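Local coordinates for protein SalCYP truncation (Salinispora tropica, PDB 7ABB) that belongs to the cytochrome P450 family, has a largely helical fold and holds a heme c in its pocket, at residues R196-P201 with A209-E214; L251-G256 with T372-F377; L140-L145 with R349-T354. One frame throughout, in Å; residues are numbered along the deposited sequence.

Overall arrangement
The three contacts sit at different depths of the P450 fold. Contact 3 is the inner one, about 12 Å from the centre of the chain; it is buried between helices 130-147 and 345-362, beside the heme c pocket, with the Gln351 side chain about 4 Å from the heme c. Contacts 1 and 2 are surface contacts on opposite sides of the chain's centre, their own centres about 48 Å apart. Each lies about as far from contact 3, with centres 24 Å away for contact 1 and 25 Å for contact 2. In sequence, both segments of contact 1 fall between those of contact 3, whereas those of contact 2 interleave with them.

Contact 1: R196-P201 with A209-E214; sequences RRRTEP and ATFDWE
Where the turn after helix 206-210 of this cytochrome P450 folds back on the end of helix 182-199, Phe211 packs against Arg197 and Arg198 in the last turn of the longer helix. Phe211 is the second residue of a type I beta turn running from Thr210 to Trp213, and its CB points toward the helix. One end of the ring meets backbone: Phe211 CE2 lies 3.5 Å from Arg198 N, and it is 3.9 Å from Arg197 CB. The far side of the ring, at CD1 and CE1, is met by the Arg198 guanidinium. That side chain starts with CG trans to its backbone N (chi1 -166°) and bends at chi3 (-84°), which brings the guanidinium alongside CD1 and CE1, one of its faces turned to these ring atoms. The two planes are inclined at 58°, so this is an oblique contact rather than a stacked one.

The polar ends are held by other residues. Arg198 NH1 forms a salt bridge with Asp222, although Arg225 brings a like charge close by. Arg197, bent at chi2, carries its guanidinium away from Phe211 to a salt bridge with Asp205 and a hydrogen bond to Gly148 O. Phe211 CE1 sits 3.0 Å above the Arg198 guanidinium plane, and Arg198 NH1 comes to 3.1 Å from Phe211 CD1.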
loop_
_atom_site.group_PDB
_atom_site.type_symbol
_atom_site.label_atom_id
_atom_site.label_comp_id
_atom_site.label_asym_id
_atom_site.label_seq_id
_atom_site.Cartn_x
_atom_site.Cartn_y
_atom_site.Cartn_z
ATOM N N ARG A 196 -21.523 -6.846 -16.546
ATOM C CA ARG A 196 -21.516 -5.732 -17.492
ATOM C C ARG A 196 -20.556 -5.994 -18.644
ATOM O O ARG A 196 -20.913 -5.831 -19.818
ATOM C CB ARG A 196 -21.142 -4.430 -16.777
ATOM C CG ARG A 196 -21.007 -3.211 -17.715
ATOM C CD ARG A 196 -20.235 -2.056 -17.083
ATOM N NE ARG A 196 -20.999 -1.333 -16.076
ATOM C CZ ARG A 196 -21.945 -0.436 -16.331
ATOM N NH1 ARG A 196 -22.296 -0.150 -17.581
ATOM N NH2 ARG A 196 -22.554 0.168 -15.319
ATOM N N ARG A 197 -19.322 -6.395 -18.325
ATOM C CA ARG A 197 -18.314 -6.551 -19.361
ATOM C C ARG A 197 -18.560 -7.799 -20.197
ATOM O O ARG A 197 -18.224 -7.815 -21.382
ATOM C CB ARG A 197 -16.924 -6.579 -18.734
ATOM C CG ARG A 197 -16.558 -5.270 -18.050
ATOM C CD ARG A 197 -16.643 -4.078 -18.988
ATOM N NE ARG A 197 -15.999 -2.893 -18.421
ATOM C CZ ARG A 197 -16.413 -1.632 -18.570
ATOM N NH1 ARG A 197 -17.504 -1.335 -19.268
ATOM N NH2 ARG A 197 -15.722 -0.654 -18.002
ATOM N N ARG A 198 -19.141 -8.840 -19.605
ATOM C CA ARG A 198 -19.478 -10.022 -20.388
ATOM C C ARG A 198 -20.544 -9.691 -21.425
ATOM O O ARG A 198 -20.456 -10.124 -22.577
ATOM C CB ARG A 198 -19.923 -11.145 -19.453
ATOM C CG ARG A 198 -19.966 -12.510 -20.125
ATOM C CD ARG A 198 -20.247 -13.634 -19.132
ATOM N NE ARG A 198 -19.046 -14.114 -18.444
ATOM C CZ ARG A 198 -18.081 -14.816 -19.031
ATOM N NH1 ARG A 198 -17.035 -15.231 -18.327
ATOM N NH2 ARG A 198 -18.153 -15.103 -20.329
ATOM N N THR A 199 -21.527 -8.868 -21.051
ATOM C CA THR A 199 -22.544 -8.428 -22.000
ATOM C C THR A 199 -21.972 -7.468 -23.036
ATOM O O THR A 199 -22.306 -7.554 -24.221
ATOM C CB THR A 199 -23.688 -7.756 -21.249
ATOM O OG1 THR A 199 -24.285 -8.705 -20.359
ATOM C CG2 THR A 199 -24.742 -7.245 -22.235
ATOM N N GLU A 200 -21.132 -6.527 -22.606
ATOM C CA GLU A 200 -20.537 -5.526 -23.490
ATOM C C GLU A 200 -19.045 -5.444 -23.196
ATOM O O GLU A 200 -18.594 -4.558 -22.459
ATOM C CB GLU A 200 -21.199 -4.161 -23.304
ATOM C CG GLU A 200 -22.552 -4.022 -23.994
ATOM C CD GLU A 200 -23.131 -2.637 -23.828
ATOM O OE1 GLU A 200 -23.640 -2.333 -22.728
ATOM O OE2 GLU A 200 -23.051 -1.846 -24.790
ATOM N N PRO A 201 -18.251 -6.350 -23.755
ATOM C CA PRO A 201 -16.802 -6.288 -23.530
ATOM C C PRO A 201 -16.188 -5.083 -24.219
ATOM O O PRO A 201 -16.657 -4.634 -25.271
ATOM C CB PRO A 201 -16.290 -7.599 -24.138
ATOM C CG PRO A 201 -17.327 -7.992 -25.108
ATOM C CD PRO A 201 -18.632 -7.535 -24.539
ATOM N N ALA A 209 -10.590 -8.323 -20.776
ATOM C CA ALA A 209 -9.460 -9.126 -21.215
ATOM C C ALA A 209 -9.491 -10.496 -20.561
ATOM O O ALA A 209 -9.155 -11.501 -21.197
ATOM C CB ALA A 209 -8.144 -8.411 -20.893
ATOM N N THR A 210 -9.898 -10.558 -19.290
ATOM C CA THR A 210 -9.799 -11.838 -18.590
ATOM C C THR A 210 -10.745 -12.892 -19.142
ATOM O O THR A 210 -10.559 -14.074 -18.827
ATOM C CB THR A 210 -10.059 -11.691 -17.087
ATOM O OG1 THR A 210 -11.446 -11.461 -16.850
ATOM C CG2 THR A 210 -9.233 -10.557 -16.482
ATOM N N PHE A 211 -11.741 -12.521 -19.969
ATOM C CA PHE A 211 -12.609 -13.519 -20.570
ATOM C C PHE A 211 -11.853 -14.391 -21.563
ATOM O O PHE A 211 -12.320 -15.484 -21.899
ATOM C CB PHE A 211 -13.802 -12.819 -21.229
ATOM C CG PHE A 211 -14.722 -12.159 -20.243
ATOM C CD1 PHE A 211 -15.174 -12.846 -19.133
ATOM C CD2 PHE A 211 -15.116 -10.845 -20.414
ATOM C CE1 PHE A 211 -16.005 -12.250 -18.224
ATOM C CE2 PHE A 211 -15.955 -10.239 -19.501
ATOM C CZ PHE A 211 -16.392 -10.937 -18.399
ATOM N N ASP A 212 -10.687 -13.942 -22.018
ATOM C CA ASP A 212 -9.859 -14.722 -22.924
ATOM C C ASP A 212 -8.713 -15.428 -22.217
ATOM O O ASP A 212 -7.941 -16.128 -22.882
ATOM C CB ASP A 212 -9.288 -13.824 -24.023
ATOM C CG ASP A 212 -10.364 -13.266 -24.922
ATOM O OD1 ASP A 212 -11.333 -14.005 -25.190
ATOM O OD2 ASP A 212 -10.246 -12.097 -25.345
ATOM N N TRP A 213 -8.600 -15.285 -20.898
ATOM C CA TRP A 213 -7.442 -15.801 -20.177
ATOM C C TRP A 213 -7.610 -17.271 -19.834
ATOM O O TRP A 213 -8.690 -17.725 -19.445
ATOM C CB TRP A 213 -7.195 -15.041 -18.875
ATOM C CG TRP A 213 -6.679 -13.646 -19.045
ATOM C CD1 TRP A 213 -6.501 -12.977 -20.225
ATOM C CD2 TRP A 213 -6.283 -12.745 -18.009
ATOM N NE1 TRP A 213 -6.021 -11.719 -19.990
ATOM C CE2 TRP A 213 -5.895 -11.531 -18.637
ATOM C CE3 TRP A 213 -6.233 -12.830 -16.613
ATOM C CZ2 TRP A 213 -5.434 -10.432 -17.916
ATOM C CZ3 TRP A 213 -5.785 -11.727 -15.894
ATOM C CH2 TRP A 213 -5.395 -10.540 -16.547
ATOM N N GLU A 214 -6.507 -17.994 -19.950
ATOM C CA GLU A 214 -6.368 -19.336 -19.407
ATOM C C GLU A 214 -5.246 -19.312 -18.382
ATOM O O GLU A 214 -4.284 -18.545 -18.503
ATOM C CB GLU A 214 -6.067 -20.371 -20.483
ATOM C CG GLU A 214 -7.321 -20.833 -21.225
ATOM C CD GLU A 214 -7.051 -21.946 -22.216
ATOM O OE1 GLU A 214 -8.001 -22.362 -22.908
ATOM O OE2 GLU A 214 -5.895 -22.410 -22.296
#

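Contact 2: L251-G256 with T372-F377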
loop_
_atom_site.group_PDB
_atom_site.type_symbol
_atom_site.label_atom_id
_atom_site.label_comp_id
_atom_site.label_asym_id
_atom_site.label_seq_id
_atom_site.Cartn_x
_atom_site.Cartn_y
_atom_site.Cartn_z
ATOM N N LEU A 251 5.834 16.920 6.018
ATOM C CA LEU A 251 6.183 18.203 5.413
ATOM C C LEU A 251 5.496 19.356 6.136
ATOM O O LEU A 251 6.084 20.431 6.314
ATOM C CB LEU A 251 5.821 18.195 3.931
ATOM C CG LEU A 251 6.555 17.162 3.061
ATOM C CD1 LEU A 251 6.001 17.174 1.632
ATOM C CD2 LEU A 251 8.044 17.403 3.011
ATOM N N ALA A 252 4.248 19.155 6.566
ATOM C CA ALA A 252 3.516 20.210 7.266
ATOM C C ALA A 252 4.099 20.540 8.628
ATOM O O ALA A 252 3.797 21.602 9.167
ATOM C CB ALA A 252 2.052 19.788 7.394
ATOM N N HIS A 253 4.940 19.679 9.177
ATOM C CA HIS A 253 5.540 19.816 10.497
ATOM C C HIS A 253 7.008 20.197 10.420
ATOM O O HIS A 253 7.583 20.599 11.442
ATOM C CB HIS A 253 5.381 18.460 11.232
ATOM C CG HIS A 253 5.898 18.427 12.631
ATOM N ND1 HIS A 253 5.590 19.389 13.573
ATOM C CD2 HIS A 253 6.672 17.515 13.258
ATOM C CE1 HIS A 253 6.179 19.083 14.715
ATOM N NE2 HIS A 253 6.842 17.951 14.552
ATOM N N HIS A 254 7.628 20.073 9.249
ATOM C CA HIS A 254 9.072 20.204 9.055
ATOM C C HIS A 254 9.323 21.201 7.935
ATOM O O HIS A 254 9.436 20.821 6.758
ATOM C CB HIS A 254 9.715 18.862 8.723
ATOM C CG HIS A 254 9.807 17.937 9.890
ATOM N ND1 HIS A 254 8.876 16.953 10.155
ATOM C CD2 HIS A 254 10.741 17.846 10.866
ATOM C CE1 HIS A 254 9.235 16.301 11.252
ATOM N NE2 HIS A 254 10.362 16.823 11.697
ATOM N N PRO A 255 9.393 22.492 8.256
ATOM C CA PRO A 255 9.504 23.500 7.185
ATOM C C PRO A 255 10.727 23.308 6.304
ATOM O O PRO A 255 10.681 23.596 5.105
ATOM C CB PRO A 255 9.571 24.823 7.963
ATOM C CG PRO A 255 8.913 24.542 9.260
ATOM C CD PRO A 255 9.179 23.098 9.580
ATOM N N GLY A 256 11.841 22.846 6.877
ATOM C CA GLY A 256 13.026 22.600 6.066
ATOM C C GLY A 256 12.787 21.598 4.946
ATOM O O GLY A 256 13.219 21.807 3.808
ATOM N N THR A 372 3.653 22.728 16.304
ATOM C CA THR A 372 4.787 22.418 17.172
ATOM C C THR A 372 4.507 21.281 18.147
ATOM O O THR A 372 5.257 21.112 19.121
ATOM C CB THR A 372 5.213 23.664 17.937
ATOM O OG1 THR A 372 4.144 24.099 18.788
ATOM C CG2 THR A 372 5.593 24.759 16.961
ATOM N N VAL A 373 3.461 20.525 17.936
ATOM C CA VAL A 373 3.251 19.279 18.655
ATOM C C VAL A 373 3.639 18.160 17.716
ATOM O O VAL A 373 3.472 18.230 16.483
ATOM C CB VAL A 373 1.813 19.067 19.169
ATOM C CG1 VAL A 373 1.491 20.037 20.274
ATOM C CG2 VAL A 373 0.817 19.164 18.024
ATOM N N GLU A 374 4.184 17.110 18.302
ATOM C CA GLU A 374 4.583 15.984 17.501
ATOM C C GLU A 374 3.339 15.207 17.075
ATOM O O GLU A 374 2.559 14.783 17.940
ATOM C CB GLU A 374 5.537 15.092 18.294
ATOM C CG GLU A 374 6.187 14.006 17.420
ATOM C CD GLU A 374 7.080 14.576 16.314
ATOM O OE1 GLU A 374 7.677 15.657 16.519
ATOM O OE2 GLU A 374 7.187 13.938 15.243
ATOM N N PRO A 375 3.097 15.002 15.788
ATOM C CA PRO A 375 1.870 14.332 15.373
ATOM C C PRO A 375 2.042 12.826 15.401
ATOM O O PRO A 375 3.178 12.335 15.414
ATOM C CB PRO A 375 1.659 14.839 13.947
ATOM C CG PRO A 375 3.022 15.084 13.441
ATOM C CD PRO A 375 3.842 15.529 14.636
ATOM N N PRO A 376 0.947 12.075 15.425
ATOM C CA PRO A 376 1.045 10.613 15.459
ATOM C C PRO A 376 1.208 10.025 14.072
ATOM O O PRO A 376 0.846 10.614 13.058
ATOM C CB PRO A 376 -0.294 10.198 16.070
ATOM C CG PRO A 376 -1.252 11.225 15.541
ATOM C CD PRO A 376 -0.459 12.529 15.463
ATOM N N PHE A 377 1.752 8.807 14.036
ATOM C CA PHE A 377 1.732 8.056 12.791
ATOM C C PHE A 377 0.276 7.763 12.425
ATOM O O PHE A 377 -0.508 7.347 13.288
ATOM C CB PHE A 377 2.537 6.749 12.948
ATOM C CG PHE A 377 2.574 5.909 11.690
ATOM C CD1 PHE A 377 3.395 6.256 10.638
ATOM C CD2 PHE A 377 1.747 4.809 11.555
ATOM C CE1 PHE A 377 3.413 5.509 9.460
ATOM C CE2 PHE A 377 1.775 4.035 10.373
ATOM C CZ PHE A 377 2.599 4.399 9.336
#
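His253 and Thr372 have the closest CA atoms across this contact, 7.2 Å apart, where the final turn of helix 238-253 meets the irregular chain that runs from helix 345-362 toward strand 385-387. The helical side turns sharply here, with His254 at the N-cap position of helix 255-263. On the other side, the backbone from Val373 to Phe377 is extended and passes two successive prolines.

One imidazole carries the contact. With CG trans to its backbone N (chi1 -178°), the His253 ring projects toward the loop and is met on several sides. At its rim, NE2 donates a hydrogen bond to Glu374 OE1 at 3.1 Å. The bond is bent to 148° at the hydrogen, and the donor reaches the oxygen from well above the carboxylate plane, 54° out of it. Glu374 comes back to the ring through a bend at chi2, and the ring and carboxylate planes stand steeply to each other. Over one face lies Pro375, whose CD is 3.9 Å from the ring centroid and close to the ring normal, a CH-pi contact. Val373 O approaches His253 CE1 obliquely at 3.3 Å.

Outside the two segments, His253 ND1 makes a weak hydrogen bond to Pro371 O, while Gln249 NE2 bonds to Pro376 O and so ties the loop to the preceding helical turn. Glu374 also touches a crystal neighbour, so its rotamer may partly reflect the lattice.

With an acceptor at each ring nitrogen and a carbonyl oxygen near CE1, the surroundings of His253 would tend to stabilise a protonated imidazole, though the charge itself is not observed.

Contact 3: L140-L145 with R349-T354; sequences LENLML and RAQILT
Asn142 and Gln351 form a buried polar contact between two core helices of the P450 fold, 130-147 and 345-362, which by their order in the chain correspond to helices E and L. The CA atoms of Asn142 and Gln351 are 7.8 Å apart, and the segments touch through these two side chains. Asn142 ND2 donates to Gln351 OE1 at 2.9 Å, with an angle of 159° at the hydrogen. The acceptor lies in the amide plane of Asn142, but the donor comes to the glutamine oxygen from the side, tilted 33° from its carbonyl plane; the two amide planes are nearly perpendicular (89°). Gln351, extended beyond CG, runs antiparallel alongside Asn142, which places OE1 3.2 Å from Asn142 CB and brings Asn142 ND2 to 3.5 Å from Gln351 CG.

The rest of each amide also has partners: Asn142 OD1 accepts from Asn114 ND2, and Gln351 NE2 makes a weak bond to Tyr347 O. The Gln351 side chain also approaches the heme c, which Leu143 touches.

Two tyrosines add cross-helix bonds in both directions, Tyr347 OH to Asn142 O and Tyr138 OH to Gln351 O. Around this junction, helix 108-120 packs against Asn142 through Ile111 and against Thr354 through Arg112; helix 154-165 covers Leu140 and Met144, and helix 268-278 covers Ile352 and Leu353.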
loop_
_atom_site.group_PDB
_atom_site.type_symbol
_atom_site.label_atom_id
_atom_site.label_comp_id
_atom_site.label_asym_id
_atom_site.label_seq_id
_atom_site.Cartn_x
_atom_site.Cartn_y
_atom_site.Cartn_z
ATOM N N LEU A 140 -9.034 6.513 -5.074
ATOM C CA LEU A 140 -10.042 5.589 -5.581
ATOM C C LEU A 140 -10.413 5.911 -7.022
ATOM O O LEU A 140 -10.585 4.999 -7.833
ATOM C CB LEU A 140 -11.267 5.612 -4.681
ATOM C CG LEU A 140 -12.434 4.723 -5.115
ATOM C CD1 LEU A 140 -12.025 3.265 -5.266
ATOM C CD2 LEU A 140 -13.574 4.887 -4.111
ATOM N N GLU A 141 -10.555 7.194 -7.363
ATOM C CA GLU A 141 -10.804 7.556 -8.760
ATOM C C GLU A 141 -9.703 6.989 -9.658
ATOM O O GLU A 141 -9.982 6.389 -10.709
ATOM C CB GLU A 141 -10.890 9.078 -8.919
ATOM C CG GLU A 141 -11.025 9.532 -10.375
ATOM C CD GLU A 141 -11.265 11.018 -10.556
ATOM O OE1 GLU A 141 -11.796 11.680 -9.623
ATOM O OE2 GLU A 141 -10.885 11.518 -11.631
ATOM N N ASN A 142 -8.446 7.173 -9.257
ATOM C CA ASN A 142 -7.327 6.666 -10.038
ATOM C C ASN A 142 -7.386 5.144 -10.158
ATOM O O ASN A 142 -7.088 4.589 -11.219
ATOM C CB ASN A 142 -5.994 7.066 -9.386
ATOM C CG ASN A 142 -5.789 8.552 -9.337
ATOM O OD1 ASN A 142 -6.224 9.295 -10.217
ATOM N ND2 ASN A 142 -5.090 8.999 -8.290
ATOM N N LEU A 143 -7.719 4.448 -9.064
ATOM C CA LEU A 143 -7.827 2.984 -9.102
ATOM C C LEU A 143 -8.896 2.553 -10.098
ATOM O O LEU A 143 -8.678 1.654 -10.922
ATOM C CB LEU A 143 -8.175 2.439 -7.719
ATOM C CG LEU A 143 -8.284 0.915 -7.587
ATOM C CD1 LEU A 143 -6.978 0.246 -7.899
ATOM C CD2 LEU A 143 -8.767 0.526 -6.204
ATOM N N MET A 144 -10.068 3.196 -10.027
ATOM C CA MET A 144 -11.168 2.881 -10.928
ATOM C C MET A 144 -10.754 3.075 -12.374
ATOM O O MET A 144 -11.113 2.267 -13.242
ATOM C CB MET A 144 -12.368 3.750 -10.575
ATOM C CG MET A 144 -12.984 3.389 -9.234
ATOM S SD MET A 144 -14.190 4.598 -8.675
ATOM C CE MET A 144 -15.554 4.128 -9.716
ATOM N N LEU A 145 -9.978 4.122 -12.655
ATOM C CA LEU A 145 -9.524 4.356 -14.018
ATOM C C LEU A 145 -8.642 3.212 -14.486
ATOM O O LEU A 145 -8.800 2.711 -15.613
ATOM C CB LEU A 145 -8.770 5.685 -14.113
ATOM C CG LEU A 145 -8.317 6.094 -15.528
ATOM C CD1 LEU A 145 -9.484 6.196 -16.459
ATOM C CD2 LEU A 145 -7.526 7.399 -15.516
ATOM N N ARG A 349 3.358 4.981 -6.851
ATOM C CA ARG A 349 4.379 6.017 -6.975
ATOM C C ARG A 349 3.872 7.207 -7.794
ATOM O O ARG A 349 4.083 8.372 -7.424
ATOM C CB ARG A 349 5.630 5.436 -7.614
ATOM C CG ARG A 349 6.471 4.586 -6.686
ATOM C CD ARG A 349 7.590 3.928 -7.444
ATOM N NE ARG A 349 8.579 3.439 -6.497
ATOM C CZ ARG A 349 8.926 2.173 -6.336
ATOM N NH1 ARG A 349 8.418 1.196 -7.085
ATOM N NH2 ARG A 349 9.837 1.867 -5.400
ATOM N N ALA A 350 3.260 6.928 -8.944
ATOM C CA ALA A 350 2.764 8.014 -9.794
ATOM C C ALA A 350 1.705 8.825 -9.065
ATOM O O ALA A 350 1.686 10.060 -9.149
ATOM C CB ALA A 350 2.211 7.456 -11.110
ATOM N N GLN A 351 0.817 8.157 -8.333
ATOM C CA GLN A 351 -0.233 8.892 -7.627
ATOM C C GLN A 351 0.335 9.779 -6.525
ATOM O O GLN A 351 -0.145 10.914 -6.334
ATOM C CB GLN A 351 -1.242 7.928 -7.026
ATOM C CG GLN A 351 -2.087 7.207 -8.041
ATOM C CD GLN A 351 -3.037 6.275 -7.381
ATOM O OE1 GLN A 351 -4.037 6.709 -6.836
ATOM N NE2 GLN A 351 -2.726 4.973 -7.408
ATOM N N ILE A 352 1.302 9.270 -5.761
ATOM C CA ILE A 352 1.870 10.035 -4.653
ATOM C C ILE A 352 2.628 11.239 -5.183
ATOM O O ILE A 352 2.405 12.378 -4.752
ATOM C CB ILE A 352 2.769 9.127 -3.794
ATOM C CG1 ILE A 352 1.935 8.079 -3.102
ATOM C CG2 ILE A 352 3.512 9.941 -2.736
ATOM C CD1 ILE A 352 2.775 6.901 -2.557
ATOM N N LEU A 353 3.543 11.014 -6.117
ATOM C CA LEU A 353 4.338 12.107 -6.653
ATOM C C LEU A 353 3.451 13.163 -7.296
ATOM O O LEU A 353 3.622 14.363 -7.070
ATOM C CB LEU A 353 5.360 11.587 -7.649
ATOM C CG LEU A 353 6.218 12.653 -8.309
ATOM C CD1 LEU A 353 6.954 13.496 -7.271
ATOM C CD2 LEU A 353 7.196 12.018 -9.273
ATOM N N THR A 354 2.509 12.732 -8.128
ATOM C CA THR A 354 1.655 13.681 -8.840
ATOM C C THR A 354 0.827 14.498 -7.859
ATOM O O THR A 354 0.686 15.727 -8.024
ATOM C CB THR A 354 0.759 12.930 -9.821
ATOM O OG1 THR A 354 1.572 12.230 -10.770
ATOM C CG2 THR A 354 -0.106 13.881 -10.574
#